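Glucose 1-dehydrogenase (Haloferax mediterranei, PDB 2B5W) catalyses the NAD(P)+-dependent oxidation of D-glucose and several other aldoses, preferring NADP+, as a zinc-dependent homodimeric member of the alcohol dehydrogenase family. Local coordinates at residues I82-V87 against F147-I152; V87-A92 against F128-K133; E97-D102 against E132-R137. The protein carries 1 engineered substitution. All blocks are in the same frame, centred on the assembly; numbering follows the deposited sequence.

In the fold
All three contacts involve the GroES-like catalytic domain. Interactions 2 and 3 lie inside it, with centres 8 Å apart; they share E132 and K133, and the F99 ring packs on the backbone where R89 meets P90. Interaction 1, its centre about 13 and 14 Å from those of interactions 2 and 3, brings strand 82-85 to helix 149-164, which carries the zinc- and substrate-binding E150. Strands 82-85 and 135-137 are antiparallel neighbours in one sheet, and V87 belongs to interactions 1 and 2. Along the chain, 87-92 and 97-102 follow 82-87, and the overlapping 128-133 and 132-137 precede 147-152, so interactions 2 and 3 fall between the segments of interaction 1, whose helix belongs to the C-terminal family region.

Interaction 1. Residues I82-V87 against F147-I152; sequences IVVPTV and FLIEPI
Strand 82-85 and the early part of helix 149-164 face each other without backbone bonding, their nearest CA atoms, those of V84 and I149, 7.4 Å apart. In this zinc-containing alcohol dehydrogenase the strand is part of the GroES-like catalytic domain, and the helix brings up E150, a zinc- and substrate-binding residue that here stands near the zinc held by H63, E64 and the engineered C38. V84 uses both methyls: CG2 meets CB of I149 at 4.1 Å, and CG1 reaches its CG2 branch at 4.2 Å. The other branch of I149, CG1, is anti to the carbonyl carbon (chi1 -64°) and leads the chain end away from the strand. F309 of helix 306-318 packs on V84, I149 and E150 alike, covering the contact from a third element. Beyond the strand, V87 meets E150 at about a right angle. The glutamate leaves the helix with CG anti to the backbone N (chi1 -166°) and then bends at chi2 (-85°), bringing its side chain beside V87 and, at its nearest atom, about 4 Å from the zinc. A single methyl, V87 CG2, touches both CG of E150 at 3.9 Å and its carboxylate oxygen OE2 at 3.7 Å.

Interaction 2. Residues V87-A92 against F128-K133; sequences VRRPPA and FTSPEK
A short edge strand of the GroES-like domain, 88-89, is tied to the end of strand 127-131 through the guanidinium group of R89. Its NH2 donates to OG of S130 over 2.9 Å, in a nearly straight bond (N-H...O angle 165°) that meets the guanidinium at its edge and in its plane. The arginine chain turns sharply at chi2 (-72°), which folds the guanidinium back along its own strand, and NH1 thereby also reaches the carbonyl O of the preceding residue, R88, at 2.8 Å. That oxygen lies close to the guanidinium plane as well, although NH1 stands above the plane of the carbonyl. The serine hydroxyl in turn donates to O of T129 at 2.7 Å, so that S130 OG relays the grip of R89 to the backbone of its own strand.

Two sheets meet here: strand 88-89 edges a small three-stranded sheet with 113-115 and 119-120, whereas strand 127-131 pairs with 27-37 in the large mixed sheet of the domain. P131 presents its CD to NE of R89 at 3.8 Å, the two side chains meeting obliquely. Were R89 replaced by an alanine, S130 OG and R88 O would probably both lose their guanidinium donor, and a gap would be likely to open beside P131 CD. T86 OG1 is a further partner of NH1, which helps fix the rotation of the guanidinium, and Y123 and Y134 pack against the same arginine.

Interaction 3. Residues E97-D102 against E132-R137; sequences EYFERD and EKYLVR
This is a small, partly buried side-chain contact between the short helix 97-100 and the turn that leads into strand 135-137 of the GroES-like domain. The F99 side chain is about 8 Å from those of the substrate-binding E114 and N303, while Y98 and R101 pack on N266 and D170 of the second subunit. Its inner half is aromatic. The hydroxyl oxygen of Y134 comes up to the edge of the F99 ring, in the plane of that ring, with OH 3.3 Å from CD1; the two side chains cross at about a right angle. In F99, CG is anti to the carbonyl carbon (chi1 -72°), which carries the ring off the helix toward the tyrosine. K133 lays its CG over the centre of the Y134 ring, 3.6 Å above the plane. Bent at chi3 (-73°), its chain then carries NZ toward D102, the positive-phi residue of the Schellman motif that closes the helix: D102 N bonds to F99 O, and the following amide to Y98 O. With K133 NZ 4.5 Å from D102 OD1, beyond a salt bridge, the ammonium probably feels a loose attraction, E100 lying farther off, while the in-plane hydroxyl approach is consistent with a weakly favourable contact with the C-H edge of F99.

Interaction 1. Residues I82-V87 against F147-I152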
loop_
_atom_site.group_PDB
_atom_site.type_symbol
_atom_site.label_atom_id
_atom_site.label_comp_id
_atom_site.label_asym_id
_atom_site.label_seq_id
_atom_site.Cartn_x
_atom_site.Cartn_y
_atom_site.Cartn_z
ATOM N N ILE A 82 -20.528 11.743 28.485
ATOM C CA ILE A 82 -20.918 10.769 27.451
ATOM C C ILE A 82 -19.639 10.255 26.826
ATOM O O ILE A 82 -18.796 11.029 26.310
ATOM C CB ILE A 82 -21.839 11.407 26.363
ATOM C CG1 ILE A 82 -23.064 12.085 26.965
ATOM C CG2 ILE A 82 -22.296 10.363 25.368
ATOM C CD1 ILE A 82 -23.814 11.230 27.949
ATOM N N VAL A 83 -19.476 8.930 26.846
ATOM C CA VAL A 83 -18.273 8.286 26.376
ATOM C C VAL A 83 -18.523 7.110 25.438
ATOM O O VAL A 83 -19.553 6.436 25.542
ATOM C CB VAL A 83 -17.417 7.787 27.580
ATOM C CG1 VAL A 83 -16.884 8.963 28.395
ATOM C CG2 VAL A 83 -18.212 6.854 28.494
ATOM N N VAL A 84 -17.583 6.902 24.529
ATOM C CA VAL A 84 -17.510 5.746 23.670
ATOM C C VAL A 84 -16.212 5.010 23.984
ATOM O O VAL A 84 -15.127 5.596 23.912
ATOM C CB VAL A 84 -17.521 6.179 22.175
ATOM C CG1 VAL A 84 -17.246 5.019 21.293
ATOM C CG2 VAL A 84 -18.856 6.846 21.827
ATOM N N PRO A 85 -16.284 3.724 24.292
ATOM C CA PRO A 85 -15.060 2.946 24.541
ATOM C C PRO A 85 -14.400 2.464 23.256
ATOM O O PRO A 85 -15.086 2.057 22.291
ATOM C CB PRO A 85 -15.590 1.718 25.330
ATOM C CG PRO A 85 -16.967 1.518 24.778
ATOM C CD PRO A 85 -17.512 2.914 24.472
ATOM N N THR A 86 -13.065 2.395 23.265
ATOM C CA THR A 86 -12.363 1.679 22.214
ATOM C C THR A 86 -12.558 0.177 22.476
ATOM O O THR A 86 -13.093 -0.234 23.518
ATOM C CB THR A 86 -10.873 2.002 22.164
ATOM O OG1 THR A 86 -10.280 1.536 23.390
ATOM C CG2 THR A 86 -10.621 3.493 22.081
ATOM N N VAL A 87 -12.149 -0.605 21.519
ATOM C CA VAL A 87 -12.427 -2.032 21.497
ATOM C C VAL A 87 -11.295 -2.902 22.025
ATOM O O VAL A 87 -11.545 -3.917 22.681
ATOM C CB VAL A 87 -12.792 -2.443 20.067
ATOM C CG1 VAL A 87 -13.136 -3.920 19.996
ATOM C CG2 VAL A 87 -14.016 -1.629 19.580
ATOM N N PHE A 147 -23.369 5.124 19.099
ATOM C CA PHE A 147 -22.952 3.830 18.603
ATOM C C PHE A 147 -22.377 3.861 17.192
ATOM O O PHE A 147 -21.898 2.847 16.743
ATOM C CB PHE A 147 -24.100 2.815 18.725
ATOM C CG PHE A 147 -25.307 3.174 17.914
ATOM C CD1 PHE A 147 -25.433 2.769 16.580
ATOM C CD2 PHE A 147 -26.345 3.917 18.469
ATOM C CE1 PHE A 147 -26.547 3.144 15.853
ATOM C CE2 PHE A 147 -27.415 4.280 17.745
ATOM C CZ PHE A 147 -27.547 3.897 16.453
ATOM N N LEU A 148 -22.487 4.988 16.485
ATOM C CA LEU A 148 -21.933 5.117 15.152
ATOM C C LEU A 148 -20.496 5.617 15.201
ATOM O O LEU A 148 -19.789 5.533 14.196
ATOM C CB LEU A 148 -22.737 6.084 14.298
ATOM C CG LEU A 148 -24.157 5.646 13.936
ATOM C CD1 LEU A 148 -24.795 6.712 13.078
ATOM C CD2 LEU A 148 -24.151 4.330 13.256
ATOM N N ILE A 149 -20.051 6.105 16.353
ATOM C CA ILE A 149 -18.658 6.640 16.461
ATOM C C ILE A 149 -17.639 5.513 16.222
ATOM O O ILE A 149 -16.672 5.707 15.480
ATOM C CB ILE A 149 -18.460 7.327 17.803
ATOM C CG1 ILE A 149 -19.349 8.546 17.945
ATOM C CG2 ILE A 149 -16.999 7.635 18.046
ATOM C CD1 ILE A 149 -19.160 9.572 16.841
ATOM N N GLU A 150 -17.825 4.319 16.790
ATOM C CA GLU A 150 -16.877 3.263 16.499
ATOM C C GLU A 150 -16.812 2.874 15.025
ATOM O O GLU A 150 -15.727 2.819 14.452
ATOM C CB GLU A 150 -17.091 2.030 17.430
ATOM C CG GLU A 150 -15.935 1.025 17.402
ATOM C CD GLU A 150 -16.012 0.009 16.301
ATOM O OE1 GLU A 150 -17.060 -0.042 15.605
ATOM O OE2 GLU A 150 -15.031 -0.759 16.078
ATOM N N PRO A 151 -17.923 2.594 14.332
ATOM C CA PRO A 151 -17.829 2.317 12.902
ATOM C C PRO A 151 -17.205 3.451 12.093
ATOM O O PRO A 151 -16.415 3.186 11.196
ATOM C CB PRO A 151 -19.292 2.093 12.483
ATOM C CG PRO A 151 -20.036 1.934 13.674
ATOM C CD PRO A 151 -19.260 2.319 14.884
ATOM N N ILE A 152 -17.576 4.695 12.396
ATOM C CA ILE A 152 -16.955 5.847 11.700
ATOM C C ILE A 152 -15.432 5.804 11.900
ATOM O O ILE A 152 -14.664 6.033 10.957
ATOM C CB ILE A 152 -17.564 7.201 12.133
ATOM C CG1 ILE A 152 -19.046 7.308 11.706
ATOM C CG2 ILE A 152 -16.782 8.375 11.486
ATOM C CD1 ILE A 152 -19.769 8.470 12.303
#

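Interaction 2. Residues V87-A92 against F128-K133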
loop_
_atom_site.group_PDB
_atom_site.type_symbol
_atom_site.label_atom_id
_atom_site.label_comp_id
_atom_site.label_asym_id
_atom_site.label_seq_id
_atom_site.Cartn_x
_atom_site.Cartn_y
_atom_site.Cartn_z
ATOM N N VAL A 87 -12.149 -0.605 21.519
ATOM C CA VAL A 87 -12.427 -2.032 21.497
ATOM C C VAL A 87 -11.295 -2.902 22.025
ATOM O O VAL A 87 -11.545 -3.917 22.681
ATOM C CB VAL A 87 -12.792 -2.443 20.067
ATOM C CG1 VAL A 87 -13.136 -3.920 19.996
ATOM C CG2 VAL A 87 -14.016 -1.629 19.580
ATOM N N ARG A 88 -10.031 -2.522 21.778
ATOM C CA ARG A 88 -8.955 -3.429 22.133
ATOM C C ARG A 88 -8.446 -3.229 23.531
ATOM O O ARG A 88 -8.314 -2.115 24.024
ATOM C CB ARG A 88 -7.806 -3.325 21.133
ATOM C CG ARG A 88 -8.104 -4.003 19.839
ATOM C CD ARG A 88 -6.990 -4.035 18.822
ATOM N NE ARG A 88 -7.385 -4.796 17.636
ATOM C CZ ARG A 88 -6.549 -5.159 16.675
ATOM N NH1 ARG A 88 -5.272 -4.821 16.745
ATOM N NH2 ARG A 88 -6.976 -5.904 15.659
ATOM N N ARG A 89 -8.176 -4.359 24.166
ATOM C CA ARG A 89 -7.628 -4.413 25.528
ATOM C C ARG A 89 -6.472 -5.404 25.531
ATOM O O ARG A 89 -6.404 -6.316 24.698
ATOM C CB ARG A 89 -8.702 -4.838 26.522
ATOM C CG ARG A 89 -9.876 -3.883 26.593
ATOM C CD ARG A 89 -9.594 -2.556 27.275
ATOM N NE ARG A 89 -10.783 -1.726 27.345
ATOM C CZ ARG A 89 -11.207 -0.937 26.343
ATOM N NH1 ARG A 89 -10.534 -0.826 25.227
ATOM N NH2 ARG A 89 -12.310 -0.258 26.489
ATOM N N PRO A 90 -5.573 -5.247 26.490
ATOM C CA PRO A 90 -4.411 -6.144 26.563
ATOM C C PRO A 90 -4.812 -7.585 26.761
ATOM O O PRO A 90 -5.824 -7.862 27.436
ATOM C CB PRO A 90 -3.617 -5.615 27.772
ATOM C CG PRO A 90 -4.227 -4.390 28.199
ATOM C CD PRO A 90 -5.530 -4.186 27.507
ATOM N N PRO A 91 -4.042 -8.503 26.183
ATOM C CA PRO A 91 -4.332 -9.934 26.297
ATOM C C PRO A 91 -3.901 -10.467 27.682
ATOM O O PRO A 91 -3.471 -9.696 28.538
ATOM C CB PRO A 91 -3.471 -10.545 25.189
ATOM C CG PRO A 91 -2.311 -9.672 25.135
ATOM C CD PRO A 91 -2.812 -8.263 25.409
ATOM N N ALA A 92 -4.001 -11.779 27.835
ATOM C CA ALA A 92 -3.739 -12.450 29.114
ATOM C C ALA A 92 -2.288 -12.237 29.584
ATOM O O ALA A 92 -2.045 -12.124 30.778
ATOM C CB ALA A 92 -4.081 -13.958 28.998
ATOM N N PHE A 128 -20.765 -1.234 32.200
ATOM C CA PHE A 128 -19.444 -1.760 31.928
ATOM C C PHE A 128 -18.376 -0.833 32.522
ATOM O O PHE A 128 -18.665 0.328 32.843
ATOM C CB PHE A 128 -19.219 -2.005 30.415
ATOM C CG PHE A 128 -19.215 -0.768 29.556
ATOM C CD1 PHE A 128 -20.395 -0.298 28.981
ATOM C CD2 PHE A 128 -18.039 -0.072 29.332
ATOM C CE1 PHE A 128 -20.388 0.843 28.168
ATOM C CE2 PHE A 128 -18.018 1.084 28.530
ATOM C CZ PHE A 128 -19.177 1.541 27.964
ATOM N N THR A 129 -17.172 -1.367 32.674
ATOM C CA THR A 129 -16.033 -0.572 33.023
ATOM C C THR A 129 -15.075 -0.446 31.879
ATOM O O THR A 129 -15.061 -1.256 30.964
ATOM C CB THR A 129 -15.300 -1.181 34.222
ATOM O OG1 THR A 129 -14.910 -2.538 33.923
ATOM C CG2 THR A 129 -16.250 -1.248 35.431
ATOM N N SER A 130 -14.203 0.559 31.951
ATOM C CA SER A 130 -13.044 0.632 31.059
ATOM C C SER A 130 -12.029 1.612 31.593
ATOM O O SER A 130 -12.407 2.564 32.274
ATOM C CB SER A 130 -13.423 1.104 29.624
ATOM O OG SER A 130 -13.955 0.021 28.844
ATOM N N PRO A 131 -10.745 1.374 31.290
ATOM C CA PRO A 131 -9.708 2.363 31.588
ATOM C C PRO A 131 -10.139 3.716 31.010
ATOM O O PRO A 131 -10.667 3.784 29.891
ATOM C CB PRO A 131 -8.475 1.805 30.866
ATOM C CG PRO A 131 -8.703 0.309 30.882
ATOM C CD PRO A 131 -10.185 0.201 30.603
ATOM N N GLU A 132 -9.900 4.800 31.733
ATOM C CA GLU A 132 -10.191 6.116 31.168
ATOM C C GLU A 132 -9.458 6.389 29.863
ATOM O O GLU A 132 -9.970 7.096 28.988
ATOM C CB GLU A 132 -9.943 7.244 32.152
ATOM C CG GLU A 132 -8.499 7.361 32.585
ATOM C CD GLU A 132 -8.230 8.538 33.525
ATOM O OE1 GLU A 132 -8.859 9.596 33.349
ATOM O OE2 GLU A 132 -7.394 8.382 34.451
ATOM N N LYS A 133 -8.288 5.809 29.673
ATOM C CA LYS A 133 -7.511 6.025 28.466
ATOM C C LYS A 133 -8.172 5.439 27.217
ATOM O O LYS A 133 -7.823 5.817 26.117
ATOM C CB LYS A 133 -6.104 5.447 28.620
ATOM C CG LYS A 133 -6.041 3.944 28.727
ATOM C CD LYS A 133 -4.636 3.469 29.191
ATOM C CE LYS A 133 -3.611 3.628 28.082
ATOM N NZ LYS A 133 -2.220 3.186 28.481
#

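Interaction 3. Residues E97-D102 against E132-R137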
loop_
_atom_site.group_PDB
_atom_site.type_symbol
_atom_site.label_atom_id
_atom_site.label_comp_id
_atom_site.label_asym_id
_atom_site.label_seq_id
_atom_site.Cartn_x
_atom_site.Cartn_y
_atom_site.Cartn_z
ATOM N N GLU A 97 4.263 -3.689 23.552
ATOM C CA GLU A 97 4.683 -2.479 22.862
ATOM C C GLU A 97 3.514 -1.734 22.190
ATOM O O GLU A 97 3.531 -0.503 22.094
ATOM C CB GLU A 97 5.743 -2.817 21.806
ATOM C CG GLU A 97 5.259 -3.715 20.669
ATOM C CD GLU A 97 6.292 -3.848 19.580
ATOM O OE1 GLU A 97 6.840 -4.947 19.469
ATOM O OE2 GLU A 97 6.567 -2.862 18.856
ATOM N N TYR A 98 2.537 -2.485 21.707
ATOM C CA TYR A 98 1.435 -1.844 20.966
ATOM C C TYR A 98 0.574 -1.041 21.910
ATOM O O TYR A 98 0.184 0.085 21.604
ATOM C CB TYR A 98 0.645 -2.873 20.166
ATOM C CG TYR A 98 1.538 -3.553 19.158
ATOM C CD1 TYR A 98 2.089 -4.777 19.427
ATOM C CD2 TYR A 98 1.853 -2.924 17.970
ATOM C CE1 TYR A 98 2.915 -5.391 18.530
ATOM C CE2 TYR A 98 2.694 -3.517 17.060
ATOM C CZ TYR A 98 3.228 -4.760 17.348
ATOM O OH TYR A 98 4.061 -5.390 16.447
ATOM N N PHE A 99 0.289 -1.587 23.090
ATOM C CA PHE A 99 -0.452 -0.845 24.093
ATOM C C PHE A 99 0.388 0.279 24.724
ATOM O O PHE A 99 -0.095 1.394 24.938
ATOM C CB PHE A 99 -1.033 -1.805 25.151
ATOM C CG PHE A 99 -2.184 -2.641 24.622
ATOM C CD1 PHE A 99 -3.473 -2.199 24.748
ATOM C CD2 PHE A 99 -1.966 -3.803 23.928
ATOM C CE1 PHE A 99 -4.535 -2.934 24.230
ATOM C CE2 PHE A 99 -3.009 -4.537 23.385
ATOM C CZ PHE A 99 -4.324 -4.075 23.544
ATOM N N GLU A 100 1.659 -0.002 25.011
ATOM C CA GLU A 100 2.538 1.015 25.602
ATOM C C GLU A 100 2.779 2.241 24.716
ATOM O O GLU A 100 2.851 3.365 25.220
ATOM C CB GLU A 100 3.890 0.371 25.986
ATOM C CG GLU A 100 3.778 -0.638 27.126
ATOM C CD GLU A 100 3.232 -0.030 28.413
ATOM O OE1 GLU A 100 3.737 1.026 28.844
ATOM O OE2 GLU A 100 2.289 -0.609 28.989
ATOM N N ARG A 101 2.785 2.018 23.397
ATOM C CA ARG A 101 2.984 3.082 22.405
ATOM C C ARG A 101 1.649 3.636 21.907
ATOM O O ARG A 101 1.629 4.410 20.948
ATOM C CB ARG A 101 3.755 2.540 21.198
ATOM C CG ARG A 101 5.200 2.165 21.532
ATOM C CD ARG A 101 5.947 1.545 20.349
ATOM N NE ARG A 101 7.335 1.184 20.674
ATOM C CZ ARG A 101 8.187 0.626 19.802
ATOM N NH1 ARG A 101 7.810 0.357 18.546
ATOM N NH2 ARG A 101 9.451 0.297 20.098
ATOM N N ASP A 102 0.514 3.291 22.539
ATOM C CA ASP A 102 -0.806 3.863 22.193
ATOM C C ASP A 102 -1.188 3.543 20.764
ATOM O O ASP A 102 -1.789 4.386 20.072
ATOM C CB ASP A 102 -0.836 5.392 22.387
ATOM C CG ASP A 102 -0.486 5.800 23.771
ATOM O OD1 ASP A 102 -1.146 5.334 24.709
ATOM O OD2 ASP A 102 0.444 6.599 24.008
ATOM N N GLU A 132 -9.900 4.800 31.733
ATOM C CA GLU A 132 -10.191 6.116 31.168
ATOM C C GLU A 132 -9.458 6.389 29.863
ATOM O O GLU A 132 -9.970 7.096 28.988
ATOM C CB GLU A 132 -9.943 7.244 32.152
ATOM C CG GLU A 132 -8.499 7.361 32.585
ATOM C CD GLU A 132 -8.230 8.538 33.525
ATOM O OE1 GLU A 132 -8.859 9.596 33.349
ATOM O OE2 GLU A 132 -7.394 8.382 34.451
ATOM N N LYS A 133 -8.288 5.809 29.673
ATOM C CA LYS A 133 -7.511 6.025 28.466
ATOM C C LYS A 133 -8.172 5.439 27.217
ATOM O O LYS A 133 -7.823 5.817 26.117
ATOM C CB LYS A 133 -6.104 5.447 28.620
ATOM C CG LYS A 133 -6.041 3.944 28.727
ATOM C CD LYS A 133 -4.636 3.469 29.191
ATOM C CE LYS A 133 -3.611 3.628 28.082
ATOM N NZ LYS A 133 -2.220 3.186 28.481
ATOM N N TYR A 134 -9.113 4.515 27.419
ATOM C CA TYR A 134 -9.880 3.883 26.340
ATOM C C TYR A 134 -11.337 4.336 26.314
ATOM O O TYR A 134 -12.140 3.739 25.587
ATOM C CB TYR A 134 -9.813 2.352 26.433
ATOM C CG TYR A 134 -8.390 1.809 26.432
ATOM C CD1 TYR A 134 -7.453 2.289 25.544
ATOM C CD2 TYR A 134 -7.981 0.891 27.376
ATOM C CE1 TYR A 134 -6.154 1.826 25.551
ATOM C CE2 TYR A 134 -6.680 0.423 27.380
ATOM C CZ TYR A 134 -5.765 0.909 26.478
ATOM O OH TYR A 134 -4.423 0.482 26.476
ATOM N N LEU A 135 -11.664 5.378 27.063
ATOM C CA LEU A 135 -12.984 6.003 27.011
ATOM C C LEU A 135 -12.799 7.335 26.320
ATOM O O LEU A 135 -12.034 8.184 26.792
ATOM C CB LEU A 135 -13.594 6.201 28.404
ATOM C CG LEU A 135 -14.030 4.888 29.065
ATOM C CD1 LEU A 135 -14.390 5.033 30.512
ATOM C CD2 LEU A 135 -15.180 4.225 28.271
ATOM N N VAL A 136 -13.525 7.536 25.224
ATOM C CA VAL A 136 -13.431 8.769 24.473
ATOM C C VAL A 136 -14.668 9.609 24.732
ATOM O O VAL A 136 -15.786 9.216 24.408
ATOM C CB VAL A 136 -13.289 8.482 22.967
ATOM C CG1 VAL A 136 -13.171 9.804 22.194
ATOM C CG2 VAL A 136 -12.111 7.549 22.705
ATOM N N ARG A 137 -14.496 10.778 25.334
ATOM C CA ARG A 137 -15.612 11.675 25.512
ATOM C C ARG A 137 -16.060 12.164 24.153
ATOM O O ARG A 137 -15.240 12.457 23.274
ATOM C CB ARG A 137 -15.179 12.876 26.363
ATOM C CG ARG A 137 -14.973 12.495 27.835
ATOM C CD ARG A 137 -14.207 13.554 28.648
ATOM N NE ARG A 137 -12.815 13.506 28.269
ATOM C CZ ARG A 137 -11.838 14.221 28.827
ATOM N NH1 ARG A 137 -12.089 15.084 29.792
ATOM N NH2 ARG A 137 -10.607 14.069 28.377
#